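Local coordinates for ribosome inactivating type 1 protein (PDB 3MVG), which belongs to the type 1 ribosome-inactivating proteins, single-chain plant proteins that put ribosomes out of action, at residues N25-G30 with L244-R249; L50-F55 with Q157-T162; I62-N67 with A71-Y76; A130-T135 with L152-Q157. All coordinates share one frame; numbering follows the deposited sequence. Where two conformers were deposited one is given.

Contact 1 (N25-G30 with L244-R249)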
loop_
_atom_site.group_PDB
_atom_site.type_symbol
_atom_site.label_atom_id
_atom_site.label_comp_id
_atom_site.label_asym_id
_atom_site.label_seq_id
_atom_site.Cartn_x
_atom_site.Cartn_y
_atom_site.Cartn_z
ATOM N N ASN A 25 -15.609 -5.476 1.270
ATOM C CA ASN A 25 -16.502 -6.416 0.589
ATOM C C ASN A 25 -17.926 -6.385 1.138
ATOM O O ASN A 25 -18.893 -6.541 0.384
ATOM C CB ASN A 25 -15.927 -7.836 0.644
ATOM C CG ASN A 25 -14.677 -7.997 -0.198
ATOM O OD1 ASN A 25 -14.338 -7.159 -1.026
ATOM N ND2 ASN A 25 -13.972 -9.099 0.024
ATOM N N ARG A 26 -18.058 -6.163 2.439
ATOM C CA ARG A 26 -19.372 -6.055 3.071
ATOM C C ARG A 26 -20.002 -4.670 2.921
ATOM O O ARG A 26 -21.224 -4.547 2.847
ATOM C CB ARG A 26 -19.306 -6.436 4.554
ATOM C CG ARG A 26 -18.777 -7.854 4.865
ATOM C CD ARG A 26 -19.729 -8.999 4.472
ATOM N NE ARG A 26 -19.800 -9.210 3.023
ATOM C CZ ARG A 26 -18.855 -9.803 2.299
ATOM N NH1 ARG A 26 -17.749 -10.266 2.882
ATOM N NH2 ARG A 26 -19.012 -9.935 0.991
ATOM N N LEU A 27 -19.179 -3.622 2.909
ATOM C CA LEU A 27 -19.667 -2.261 2.678
ATOM C C LEU A 27 -20.212 -2.103 1.270
ATOM O O LEU A 27 -21.268 -1.512 1.069
ATOM C CB LEU A 27 -18.548 -1.244 2.907
ATOM C CG LEU A 27 -18.134 -1.036 4.364
ATOM C CD1 LEU A 27 -16.831 -0.274 4.386
ATOM C CD2 LEU A 27 -19.203 -0.271 5.135
ATOM N N SER A 28 -19.477 -2.636 0.304
ATOM C CA SER A 28 -19.783 -2.512 -1.107
ATOM C C SER A 28 -21.199 -2.960 -1.464
ATOM O O SER A 28 -21.726 -3.911 -0.900
ATOM C CB SER A 28 -18.792 -3.371 -1.875
ATOM O OG SER A 28 -19.098 -3.360 -3.257
ATOM N N SER A 29 -21.790 -2.266 -2.434
ATOM C CA SER A 29 -23.061 -2.690 -3.027
ATOM C C SER A 29 -22.887 -3.832 -4.010
ATOM O O SER A 29 -23.875 -4.367 -4.497
ATOM C CB SER A 29 -23.711 -1.528 -3.771
ATOM O OG SER A 29 -23.048 -1.282 -5.002
ATOM N N GLY A 30 -21.646 -4.163 -4.354
ATOM C CA GLY A 30 -21.393 -5.164 -5.391
ATOM C C GLY A 30 -21.154 -4.548 -6.756
ATOM O O GLY A 30 -20.397 -5.099 -7.565
ATOM N N LEU A 244 -7.976 5.105 -4.132
ATOM C CA LEU A 244 -9.416 5.236 -3.922
ATOM C C LEU A 244 -10.050 3.853 -4.038
ATOM O O LEU A 244 -9.897 3.187 -5.063
ATOM C CB LEU A 244 -10.015 6.216 -4.928
ATOM C CG LEU A 244 -11.515 6.460 -4.833
ATOM C CD1 LEU A 244 -11.897 7.083 -3.503
ATOM C CD2 LEU A 244 -11.936 7.359 -5.993
ATOM N N ALA A 245 -10.753 3.421 -2.987
ATOM C CA ALA A 245 -11.093 2.009 -2.835
ATOM C C ALA A 245 -12.565 1.738 -2.611
ATOM O O ALA A 245 -12.992 0.587 -2.639
ATOM C CB ALA A 245 -10.267 1.384 -1.705
ATOM N N LEU A 246 -13.322 2.799 -2.348
ATOM C CA LEU A 246 -14.778 2.762 -2.224
ATOM C C LEU A 246 -15.293 4.072 -2.777
ATOM O O LEU A 246 -14.660 5.112 -2.566
ATOM C CB LEU A 246 -15.222 2.663 -0.759
ATOM C CG LEU A 246 -14.789 1.449 0.058
ATOM C CD1 LEU A 246 -15.132 1.657 1.518
ATOM C CD2 LEU A 246 -15.443 0.190 -0.481
ATOM N N LEU A 247 -16.436 4.028 -3.453
ATOM C CA LEU A 247 -17.025 5.236 -4.027
ATOM C C LEU A 247 -18.321 5.605 -3.339
ATOM O O LEU A 247 -19.241 4.787 -3.249
ATOM C CB LEU A 247 -17.315 5.057 -5.519
ATOM C CG LEU A 247 -16.171 4.646 -6.430
ATOM C CD1 LEU A 247 -16.732 4.328 -7.797
ATOM C CD2 LEU A 247 -15.097 5.705 -6.520
ATOM N N LEU A 248 -18.401 6.852 -2.869
ATOM C CA LEU A 248 -19.675 7.409 -2.415
ATOM C C LEU A 248 -20.601 7.543 -3.625
ATOM O O LEU A 248 -20.259 8.246 -4.580
ATOM C CB LEU A 248 -19.457 8.775 -1.762
ATOM C CG LEU A 248 -20.710 9.443 -1.196
ATOM C CD1 LEU A 248 -21.253 8.658 -0.002
ATOM C CD2 LEU A 248 -20.384 10.862 -0.794
ATOM N N ARG A 249 -21.750 6.875 -3.599
ATOM C CA ARG A 249 -22.643 6.887 -4.760
ATOM C C ARG A 249 -23.151 8.301 -5.028
ATOM O O ARG A 249 -23.656 8.982 -4.127
ATOM C CB ARG A 249 -23.795 5.901 -4.575
ATOM C CG ARG A 249 -24.683 5.736 -5.814
ATOM C CD ARG A 249 -25.770 4.701 -5.599
ATOM N NE ARG A 249 -25.182 3.380 -5.381
ATOM C CZ ARG A 249 -25.728 2.226 -5.739
ATOM N NH1 ARG A 249 -26.924 2.191 -6.324
ATOM N NH2 ARG A 249 -25.077 1.094 -5.505
#

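Contact 2 (L50-F55 with Q157-T162)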
loop_
_atom_site.group_PDB
_atom_site.type_symbol
_atom_site.label_atom_id
_atom_site.label_comp_id
_atom_site.label_asym_id
_atom_site.label_seq_id
_atom_site.Cartn_x
_atom_site.Cartn_y
_atom_site.Cartn_z
ATOM N N LEU A 50 -23.599 -1.831 9.129
ATOM C CA LEU A 50 -22.591 -2.857 9.295
ATOM C C LEU A 50 -21.950 -2.653 10.656
ATOM O O LEU A 50 -21.673 -1.525 11.053
ATOM C CB LEU A 50 -21.550 -2.750 8.173
ATOM C CG LEU A 50 -20.487 -3.840 8.130
ATOM C CD1 LEU A 50 -21.094 -5.187 7.793
ATOM C CD2 LEU A 50 -19.441 -3.472 7.106
ATOM N N PHE A 51 -21.730 -3.741 11.381
ATOM C CA PHE A 51 -21.041 -3.685 12.669
ATOM C C PHE A 51 -19.575 -4.058 12.481
ATOM O O PHE A 51 -19.261 -5.015 11.762
ATOM C CB PHE A 51 -21.667 -4.674 13.655
ATOM C CG PHE A 51 -22.974 -4.221 14.282
ATOM C CD1 PHE A 51 -23.569 -5.022 15.246
ATOM C CD2 PHE A 51 -23.593 -3.012 13.955
ATOM C CE1 PHE A 51 -24.773 -4.655 15.863
ATOM C CE2 PHE A 51 -24.806 -2.637 14.566
ATOM C CZ PHE A 51 -25.387 -3.462 15.523
ATOM N N VAL A 52 -18.692 -3.335 13.165
ATOM C CA VAL A 52 -17.265 -3.611 13.155
ATOM C C VAL A 52 -16.842 -3.776 14.604
ATOM O O VAL A 52 -16.770 -2.800 15.352
ATOM C CB VAL A 52 -16.462 -2.474 12.479
ATOM C CG1 VAL A 52 -14.966 -2.772 12.520
ATOM C CG2 VAL A 52 -16.909 -2.307 11.044
ATOM N N ARG A 53 -16.611 -5.023 15.009
ATOM C CA ARG A 53 -16.251 -5.312 16.385
ATOM C C ARG A 53 -14.741 -5.315 16.538
ATOM O O ARG A 53 -14.038 -6.070 15.856
ATOM C CB ARG A 53 -16.870 -6.631 16.855
ATOM C CG ARG A 53 -16.664 -6.876 18.353
ATOM C CD ARG A 53 -17.682 -7.822 18.981
ATOM N NE ARG A 53 -17.900 -9.035 18.197
ATOM C CZ ARG A 53 -19.072 -9.393 17.679
ATOM N NH1 ARG A 53 -19.173 -10.514 16.978
ATOM N NH2 ARG A 53 -20.148 -8.638 17.862
ATOM N N LEU A 54 -14.251 -4.451 17.420
ATOM C CA LEU A 54 -12.822 -4.243 17.610
ATOM C C LEU A 54 -12.421 -4.626 19.016
ATOM O O LEU A 54 -13.089 -4.245 19.972
ATOM C CB LEU A 54 -12.481 -2.773 17.391
ATOM C CG LEU A 54 -12.852 -2.157 16.042
ATOM C CD1 LEU A 54 -12.581 -0.672 16.079
ATOM C CD2 LEU A 54 -12.057 -2.818 14.934
ATOM N N PHE A 55 -11.299 -5.334 19.139
ATOM C CA PHE A 55 -10.822 -5.861 20.429
ATOM C C PHE A 55 -9.480 -5.254 20.803
ATOM O O PHE A 55 -8.557 -5.225 19.985
ATOM C CB PHE A 55 -10.678 -7.385 20.362
ATOM C CG PHE A 55 -11.981 -8.130 20.195
ATOM C CD1 PHE A 55 -12.602 -8.220 18.958
ATOM C CD2 PHE A 55 -12.564 -8.787 21.280
ATOM C CE1 PHE A 55 -13.795 -8.923 18.802
ATOM C CE2 PHE A 55 -13.760 -9.502 21.131
ATOM C CZ PHE A 55 -14.373 -9.569 19.897
ATOM N N GLN A 157 -10.306 7.076 11.384
ATOM C CA GLN A 157 -9.221 7.067 10.417
ATOM C C GLN A 157 -8.694 5.671 10.120
ATOM O O GLN A 157 -8.374 5.370 8.977
ATOM C CB GLN A 157 -8.102 8.002 10.835
ATOM C CG GLN A 157 -8.493 9.459 10.765
ATOM C CD GLN A 157 -7.348 10.349 11.133
ATOM O OE1 GLN A 157 -6.673 10.910 10.266
ATOM N NE2 GLN A 157 -7.089 10.461 12.425
ATOM N N LEU A 158 -8.619 4.815 11.135
ATOM C CA LEU A 158 -8.039 3.482 10.965
ATOM C C LEU A 158 -9.024 2.430 10.481
ATOM O O LEU A 158 -8.613 1.305 10.159
ATOM C CB LEU A 158 -7.320 3.032 12.242
ATOM C CG LEU A 158 -6.128 3.912 12.622
ATOM C CD1 LEU A 158 -5.561 3.468 13.956
ATOM C CD2 LEU A 158 -5.060 3.844 11.552
ATOM N N VAL A 159 -10.307 2.783 10.408
ATOM C CA VAL A 159 -11.333 1.880 9.899
ATOM C C VAL A 159 -11.984 2.475 8.645
ATOM O O VAL A 159 -11.852 1.907 7.564
ATOM C CB VAL A 159 -12.387 1.542 10.988
ATOM C CG1 VAL A 159 -13.507 0.716 10.406
ATOM C CG2 VAL A 159 -11.722 0.804 12.152
ATOM N N SER A 160 -12.661 3.618 8.777
ATOM C CA SER A 160 -13.366 4.223 7.634
ATOM C C SER A 160 -12.418 4.791 6.580
ATOM O O SER A 160 -12.594 4.551 5.385
ATOM C CB SER A 160 -14.307 5.325 8.108
ATOM O OG SER A 160 -15.301 4.820 8.983
ATOM N N GLU A 161 -11.425 5.566 7.004
ATOM C CA GLU A 161 -10.576 6.248 6.023
ATOM C C GLU A 161 -9.652 5.294 5.286
ATOM O O GLU A 161 -9.407 5.464 4.095
ATOM C CB GLU A 161 -9.778 7.398 6.640
ATOM C CG GLU A 161 -10.622 8.506 7.291
ATOM C CD GLU A 161 -11.424 9.362 6.326
ATOM O OE1 GLU A 161 -11.445 9.086 5.106
ATOM O OE2 GLU A 161 -12.037 10.332 6.812
ATOM N N THR A 162 -9.118 4.301 5.995
ATOM C CA THR A 162 -8.316 3.255 5.357
ATOM C C THR A 162 -9.167 2.356 4.441
ATOM O O THR A 162 -8.684 1.905 3.401
ATOM C CB THR A 162 -7.595 2.410 6.405
ATOM O OG1 THR A 162 -8.568 1.970 7.349
ATOM C CG2 THR A 162 -6.504 3.217 7.121
#

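Contact 3 (I62-N67 with A71-Y76)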
loop_
_atom_site.group_PDB
_atom_site.type_symbol
_atom_site.label_atom_id
_atom_site.label_comp_id
_atom_site.label_asym_id
_atom_site.label_seq_id
_atom_site.Cartn_x
_atom_site.Cartn_y
_atom_site.Cartn_z
ATOM N N ILE A 62 -15.331 -3.174 21.578
ATOM C CA ILE A 62 -16.374 -2.179 21.281
ATOM C C ILE A 62 -16.806 -2.406 19.839
ATOM O O ILE A 62 -15.988 -2.842 19.023
ATOM C CB ILE A 62 -15.926 -0.697 21.509
ATOM C CG1 ILE A 62 -14.844 -0.258 20.515
ATOM C CG2 ILE A 62 -15.487 -0.486 22.939
ATOM C CD1 ILE A 62 -15.389 0.451 19.301
ATOM N N THR A 63 -18.079 -2.139 19.530
ATOM C CA THR A 63 -18.600 -2.353 18.193
ATOM C C THR A 63 -18.942 -1.030 17.552
ATOM O O THR A 63 -19.847 -0.339 18.020
ATOM C CB THR A 63 -19.832 -3.263 18.208
ATOM O OG1 THR A 63 -19.480 -4.508 18.825
ATOM C CG2 THR A 63 -20.342 -3.529 16.784
ATOM N N LEU A 64 -18.229 -0.684 16.487
ATOM C CA LEU A 64 -18.599 0.477 15.691
ATOM C C LEU A 64 -19.786 0.130 14.808
ATOM O O LEU A 64 -19.883 -0.993 14.298
ATOM C CB LEU A 64 -17.445 0.911 14.797
ATOM C CG LEU A 64 -16.119 1.292 15.450
ATOM C CD1 LEU A 64 -15.094 1.599 14.370
ATOM C CD2 LEU A 64 -16.298 2.486 16.375
ATOM N N VAL A 65 -20.687 1.087 14.632
ATOM C CA VAL A 65 -21.772 0.944 13.673
ATOM C C VAL A 65 -21.435 1.835 12.495
ATOM O O VAL A 65 -21.275 3.049 12.654
ATOM C CB VAL A 65 -23.132 1.341 14.280
ATOM C CG1 VAL A 65 -24.261 1.089 13.280
ATOM C CG2 VAL A 65 -23.371 0.591 15.591
ATOM N N LEU A 66 -21.289 1.227 11.323
ATOM C CA LEU A 66 -21.041 1.979 10.106
ATOM C C LEU A 66 -22.298 2.038 9.261
ATOM O O LEU A 66 -23.119 1.121 9.268
ATOM C CB LEU A 66 -19.893 1.362 9.304
ATOM C CG LEU A 66 -18.481 1.769 9.745
ATOM C CD1 LEU A 66 -18.182 1.317 11.173
ATOM C CD2 LEU A 66 -17.448 1.220 8.769
ATOM N N ASN A 67 -22.447 3.151 8.555
ATOM C CA ASN A 67 -23.432 3.278 7.505
ATOM C C ASN A 67 -22.743 2.811 6.222
ATOM O O ASN A 67 -21.731 3.373 5.813
ATOM C CB ASN A 67 -23.879 4.732 7.407
ATOM C CG ASN A 67 -24.941 4.963 6.346
ATOM O OD1 ASN A 67 -25.345 4.053 5.623
ATOM N ND2 ASN A 67 -25.407 6.205 6.258
ATOM N N ALA A 71 -19.603 4.427 4.440
ATOM C CA ALA A 71 -18.534 3.713 5.166
ATOM C C ALA A 71 -18.115 4.404 6.461
ATOM O O ALA A 71 -17.017 4.163 6.968
ATOM C CB ALA A 71 -17.317 3.474 4.261
ATOM N N TYR A 72 -18.992 5.235 7.016
ATOM C CA TYR A 72 -18.638 6.078 8.154
ATOM C C TYR A 72 -19.348 5.670 9.444
ATOM O O TYR A 72 -20.428 5.092 9.435
ATOM C CB TYR A 72 -18.959 7.538 7.835
ATOM C CG TYR A 72 -18.074 8.552 8.530
ATOM C CD1 TYR A 72 -18.540 9.294 9.620
ATOM C CD2 TYR A 72 -16.778 8.780 8.081
ATOM C CE1 TYR A 72 -17.733 10.251 10.239
ATOM C CE2 TYR A 72 -15.967 9.736 8.675
ATOM C CZ TYR A 72 -16.450 10.461 9.757
ATOM O OH TYR A 72 -15.631 11.396 10.353
ATOM N N VAL A 73 -18.721 6.007 10.565
ATOM C CA VAL A 73 -19.235 5.659 11.890
ATOM C C VAL A 73 -20.449 6.515 12.246
ATOM O O VAL A 73 -20.399 7.737 12.083
ATOM C CB VAL A 73 -18.126 5.836 12.961
ATOM C CG1 VAL A 73 -18.671 5.610 14.361
ATOM C CG2 VAL A 73 -16.967 4.884 12.700
ATOM N N VAL A 74 -21.519 5.876 12.732
ATOM C CA VAL A 74 -22.715 6.588 13.203
ATOM C C VAL A 74 -22.990 6.371 14.697
ATOM O O VAL A 74 -23.743 7.130 15.320
ATOM C CB VAL A 74 -23.993 6.214 12.391
ATOM C CG1 VAL A 74 -23.801 6.519 10.897
ATOM C CG2 VAL A 74 -24.392 4.749 12.611
ATOM N N ALA A 75 -22.362 5.351 15.276
ATOM C CA ALA A 75 -22.618 4.956 16.658
ATOM C C ALA A 75 -21.582 3.935 17.067
ATOM O O ALA A 75 -20.851 3.411 16.225
ATOM C CB ALA A 75 -24.009 4.361 16.784
ATOM N N TYR A 76 -21.508 3.645 18.357
ATOM C CA TYR A 76 -20.719 2.504 18.807
ATOM C C TYR A 76 -21.369 1.882 20.028
ATOM O O TYR A 76 -22.107 2.555 20.755
ATOM C CB TYR A 76 -19.237 2.875 19.070
ATOM C CG TYR A 76 -19.024 3.724 20.293
ATOM C CD1 TYR A 76 -19.027 5.115 20.210
ATOM C CD2 TYR A 76 -18.830 3.135 21.545
ATOM C CE1 TYR A 76 -18.842 5.899 21.344
ATOM C CE2 TYR A 76 -18.655 3.909 22.683
ATOM C CZ TYR A 76 -18.664 5.289 22.578
ATOM O OH TYR A 76 -18.498 6.087 23.683
#

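Contact 4 (A130-T135 with L152-Q157). Unlike the reference sequence in segment 130-135: Thr134 (reference Ser).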
loop_
_atom_site.group_PDB
_atom_site.type_symbol
_atom_site.label_atom_id
_atom_site.label_comp_id
_atom_site.label_asym_id
_atom_site.label_seq_id
_atom_site.Cartn_x
_atom_site.Cartn_y
_atom_site.Cartn_z
ATOM N N ALA A 130 -5.574 0.297 19.792
ATOM C CA ALA A 130 -5.890 -0.417 21.036
ATOM C C ALA A 130 -6.324 0.542 22.141
ATOM O O ALA A 130 -7.319 0.297 22.820
ATOM C CB ALA A 130 -4.703 -1.251 21.490
ATOM N N THR A 131 -5.608 1.647 22.291
ATOM C CA THR A 131 -5.938 2.627 23.318
ATOM C C THR A 131 -7.318 3.246 23.084
ATOM O O THR A 131 -8.087 3.445 24.029
ATOM C CB THR A 131 -4.850 3.694 23.393
ATOM O OG1 THR A 131 -3.642 3.064 23.834
ATOM C CG2 THR A 131 -5.229 4.810 24.367
ATOM N N ALA A 132 -7.645 3.522 21.827
ATOM C CA ALA A 132 -8.945 4.085 21.483
ATOM C C ALA A 132 -10.062 3.100 21.823
ATOM O O ALA A 132 -11.099 3.496 22.361
ATOM C CB ALA A 132 -8.977 4.483 20.007
ATOM N N ILE A 133 -9.854 1.820 21.516
ATOM C CA ILE A 133 -10.833 0.800 21.879
ATOM C C ILE A 133 -11.034 0.746 23.390
ATOM O O ILE A 133 -12.167 0.756 23.871
ATOM C CB ILE A 133 -10.430 -0.596 21.371
ATOM C CG1 ILE A 133 -10.364 -0.627 19.840
ATOM C CG2 ILE A 133 -11.394 -1.664 21.901
ATOM C CD1 ILE A 133 -9.536 -1.810 19.321
ATOM N N THR A 134 -9.934 0.697 24.139
ATOM C CA THR A 134 -10.012 0.627 25.605
ATOM C C THR A 134 -10.740 1.841 26.169
ATOM O O THR A 134 -11.562 1.716 27.086
ATOM C CB THR A 134 -8.616 0.534 26.237
ATOM O OG1 THR A 134 -7.972 -0.658 25.796
ATOM C CG2 THR A 134 -8.702 0.480 27.740
ATOM N N THR A 135 -10.433 3.013 25.621
ATOM C CA THR A 135 -11.023 4.260 26.096
ATOM C C THR A 135 -12.533 4.252 25.903
ATOM O O THR A 135 -13.285 4.552 26.836
ATOM C CB THR A 135 -10.379 5.470 25.406
ATOM O OG1 THR A 135 -8.978 5.484 25.704
ATOM C CG2 THR A 135 -10.989 6.772 25.902
ATOM N N LEU A 152 -12.557 8.381 18.759
ATOM C CA LEU A 152 -13.257 8.270 17.485
ATOM C C LEU A 152 -12.438 8.808 16.317
ATOM O O LEU A 152 -12.474 8.246 15.233
ATOM C CB LEU A 152 -14.629 8.936 17.553
ATOM C CG LEU A 152 -15.690 8.149 18.323
ATOM C CD1 LEU A 152 -16.910 9.024 18.572
ATOM C CD2 LEU A 152 -16.084 6.854 17.614
ATOM N N ILE A 153 -11.661 9.859 16.539
ATOM C CA ILE A 153 -10.757 10.355 15.499
ATOM C C ILE A 153 -9.796 9.246 15.064
ATOM O O ILE A 153 -9.560 9.045 13.868
ATOM C CB ILE A 153 -9.980 11.602 15.984
ATOM C CG1 ILE A 153 -10.930 12.799 16.050
ATOM C CG2 ILE A 153 -8.805 11.910 15.066
ATOM C CD1 ILE A 153 -10.365 14.013 16.777
ATOM N N VAL A 154 -9.231 8.536 16.041
ATOM C CA VAL A 154 -8.310 7.431 15.768
ATOM C C VAL A 154 -9.033 6.304 15.019
ATOM O O VAL A 154 -8.576 5.844 13.969
ATOM C CB VAL A 154 -7.665 6.898 17.075
ATOM C CG1 VAL A 154 -6.845 5.637 16.816
ATOM C CG2 VAL A 154 -6.781 7.972 17.711
ATOM N N LEU A 155 -10.175 5.876 15.546
ATOM C CA LEU A 155 -10.888 4.724 14.973
ATOM C C LEU A 155 -11.479 5.004 13.598
ATOM O O LEU A 155 -11.401 4.159 12.716
ATOM C CB LEU A 155 -11.960 4.216 15.933
ATOM C CG LEU A 155 -11.388 3.680 17.248
ATOM C CD1 LEU A 155 -12.496 3.269 18.199
ATOM C CD2 LEU A 155 -10.385 2.540 17.045
ATOM N N ILE A 156 -12.056 6.190 13.414
ATOM C CA ILE A 156 -12.576 6.579 12.111
ATOM C C ILE A 156 -11.469 6.541 11.059
ATOM O O ILE A 156 -11.659 6.004 9.962
ATOM C CB ILE A 156 -13.275 7.951 12.166
ATOM C CG1 ILE A 156 -14.600 7.820 12.928
ATOM C CG2 ILE A 156 -13.491 8.502 10.751
ATOM C CD1 ILE A 156 -15.201 9.139 13.395
ATOM N N GLN A 157 -10.306 7.076 11.384
ATOM C CA GLN A 157 -9.221 7.067 10.417
ATOM C C GLN A 157 -8.694 5.671 10.120
ATOM O O GLN A 157 -8.374 5.370 8.977
ATOM C CB GLN A 157 -8.102 8.002 10.835
ATOM C CG GLN A 157 -8.493 9.459 10.765
ATOM C CD GLN A 157 -7.348 10.349 11.133
ATOM O OE1 GLN A 157 -6.673 10.910 10.266
ATOM N NE2 GLN A 157 -7.089 10.461 12.425
#

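Contact 1 (N25-G30 with L244-R249)
Leu27 and Ser29 meet Leu246 and Arg249 where helix 13-27 runs out and its chain turns through an ST turn, close to the irregular C-terminal tail of the model. The apolar part is a single point of touch. The two leucines cross at about a right angle, and Leu27 CD1 lies 3.9 Å from Leu246 CD1. Both are buried, which suits their branched hydrocarbon ends; Leu39 and Ala71 also pack on Leu27, and Pro37 packs on Leu246. In the polar part, Arg249 reaches across with CG anti to the backbone N (chi1 -173°) and a bend at chi3, which sets the edge of its guanidinium before Ser29, whose OG is in the group's plane and 3.2 Å from Arg249 NH2. Stronger partners lie just after strand 36-37: Ser29 OG bonds to Leu38 O and Arg249 NE to Leu39 O, so both segments grip the same piece of backbone. Serine suits position 28 because its short hydroxyl can fold back onto the chain, and Gly30 has a positive phi of 96°, where a CB would press on the preceding carbonyl. The turn is closed by Gly30 N donating to Ser28 OG at 2.9 Å, with an angle of 161° at the hydrogen.

Contact 2 (L50-F55 with Q157-T162)
Val52 and Val159 mark the closest backbone approach, their CA atoms 8.7 Å apart, where strand 49-55 of the central sheet packs against helix 146-164. At that spacing the side chains of strand and helix meet at their ends. The helix is not regular here: a wider, pi-type turn spans 157-161, and Thr162 N bonds to Gln157 O, five residues back, at 3.3 Å. Val159 sits inside this turn and is the one helix residue of the segment that touches the strand. Its two methyls divide the work. CG1, anti to the backbone N (chi1 175°), meets Val52 CG1 at 4.3 Å, while CG2 faces Leu54 CD1, also at 4.3 Å. Val52 and Leu54 are two apart in an extended strand, hence on the same face, and a compact beta-branched valine can bridge them, with the longer leucine making up the reach. Helix 13-27 fills in around them, Phe19 packing on Val52 and Leu23 on Val159. All three touching residues are buried hydrocarbons meeting at relaxed van der Waals distances. Between these side chains the fit rests on shape and on the exclusion of water; a directional tie comes from Ser160 OG, which bonds to Ala71 O beside the sheet.

Contact 3 (I62-N67 with A71-Y76)
Val65 is gripped at both ends of its backbone by the partner strand: Val65 N donates to Ala75 O and Val74 N to Val65 O, each at 2.8 Å, the latter nearly along the C=O axis. Val65 CG1, anti to the backbone N (chi1 -176°), is thereby set against Val74 CG2 at 3.7 Å, while CG2 of the same valine turns to the small Ala75. On the other face, Val73 CG2 lies between two leucines, 4.1 Å from Leu64 CD1 and as far from Leu66 CD1, while Leu64 CD2 rests on Tyr76 CB. These strands, 61-67 and 72-78, form an antiparallel hairpin with two bulges. Val74 and Ala75 together face Val65 in a beta bulge, which shifts the register by one before Leu66 pairs with Val73. Nearer the loop, Ala71 and Tyr72 both face Asn67 in a G1 bulge, with Ala71 in the left-handed helical region (phi 61°); Asn67 N donates to Tyr72 O at 2.9 Å, and Ala71 N makes a weak, bent bond to Asn67 O. Asparagine suits this hairpin end, since its OD1 receives Val69 N and its ND2 reaches Gln42 OE1. Farther out, Tyr95 covers Val65, Val74 and Ala75, and helix 146-164 covers Val73.

Contact 4 (A130-T135 with L152-Q157)
Ala132 and Leu155 are the main points of touch in a crossed helix pair, helix 126-138 against helix 146-164, within the helical part of the ribosome-inactivating protein fold. The axes of the two segments come within 8.9 Å, and their chain directions differ by 125°, a steep crossing, nearer perpendicular than antiparallel. The backbones are nearest at Ala132 and Val154, with CA atoms 6.7 Å apart. Alanine suits this point, because a single methyl lets the helices close in. That methyl fits against the fork of the leucine: Ala132 CB is 3.8 Å from Leu155 CG and touches both of its end methyls. Leu155 holds its CG anti to the carbonyl carbon (chi1 -64°), which sends the fork across to the other helix. Val154 closes on Ala132 from beside the leucine, its CG1 lying 4.0 Å from Ala132 CB, and Ile133 adds a looser touch, CG1 to Leu155 CD2 at 4.2 Å.

Polar side chains of the two segments are bound back to their own helices. Thr135 OG1 donates to Thr131 O at 2.8 Å, coming from the opposite face of that carbonyl to Thr135 N. Gln157 NE2 likewise reaches Ile153 O at 3.2 Å, with Gln157 N on the other face, while OE1 of this buried glutamine accepts from Gln198.

Leu129 and Leu136 of helix 126-138 extend the packing on Leu155, Pro128 and Ile122 pack on Val154, helix 108-115 lies against Ile153 and Ile156, and Ile133 leans toward strands 49-55 and 61-67 of the sheet.

Contacts 2, 3 and 4 form one continuous core. Contact 3 pairs neighbouring strands of the mixed sheet, contact 2 lays helix 146-164 on that sheet, and contact 4 crosses the same helix with helix 126-138. Contacts 2 and 3 have centres about 7 Å apart and contacts 2 and 4 about 9 Å; the latter pair share Gln157. Along the chain, contact 1 encloses all the others, and contact 2 encloses contacts 3 and 4, which follow in series. Contacts 1 and 4 lie on opposite sides of the chain's centre, about 23 Å apart between centres. Leu27 packs on Leu50 and Ala71, and Leu246 on Ala71 directly, so the tail reaches the hairpin end both by itself and through helix 13-27.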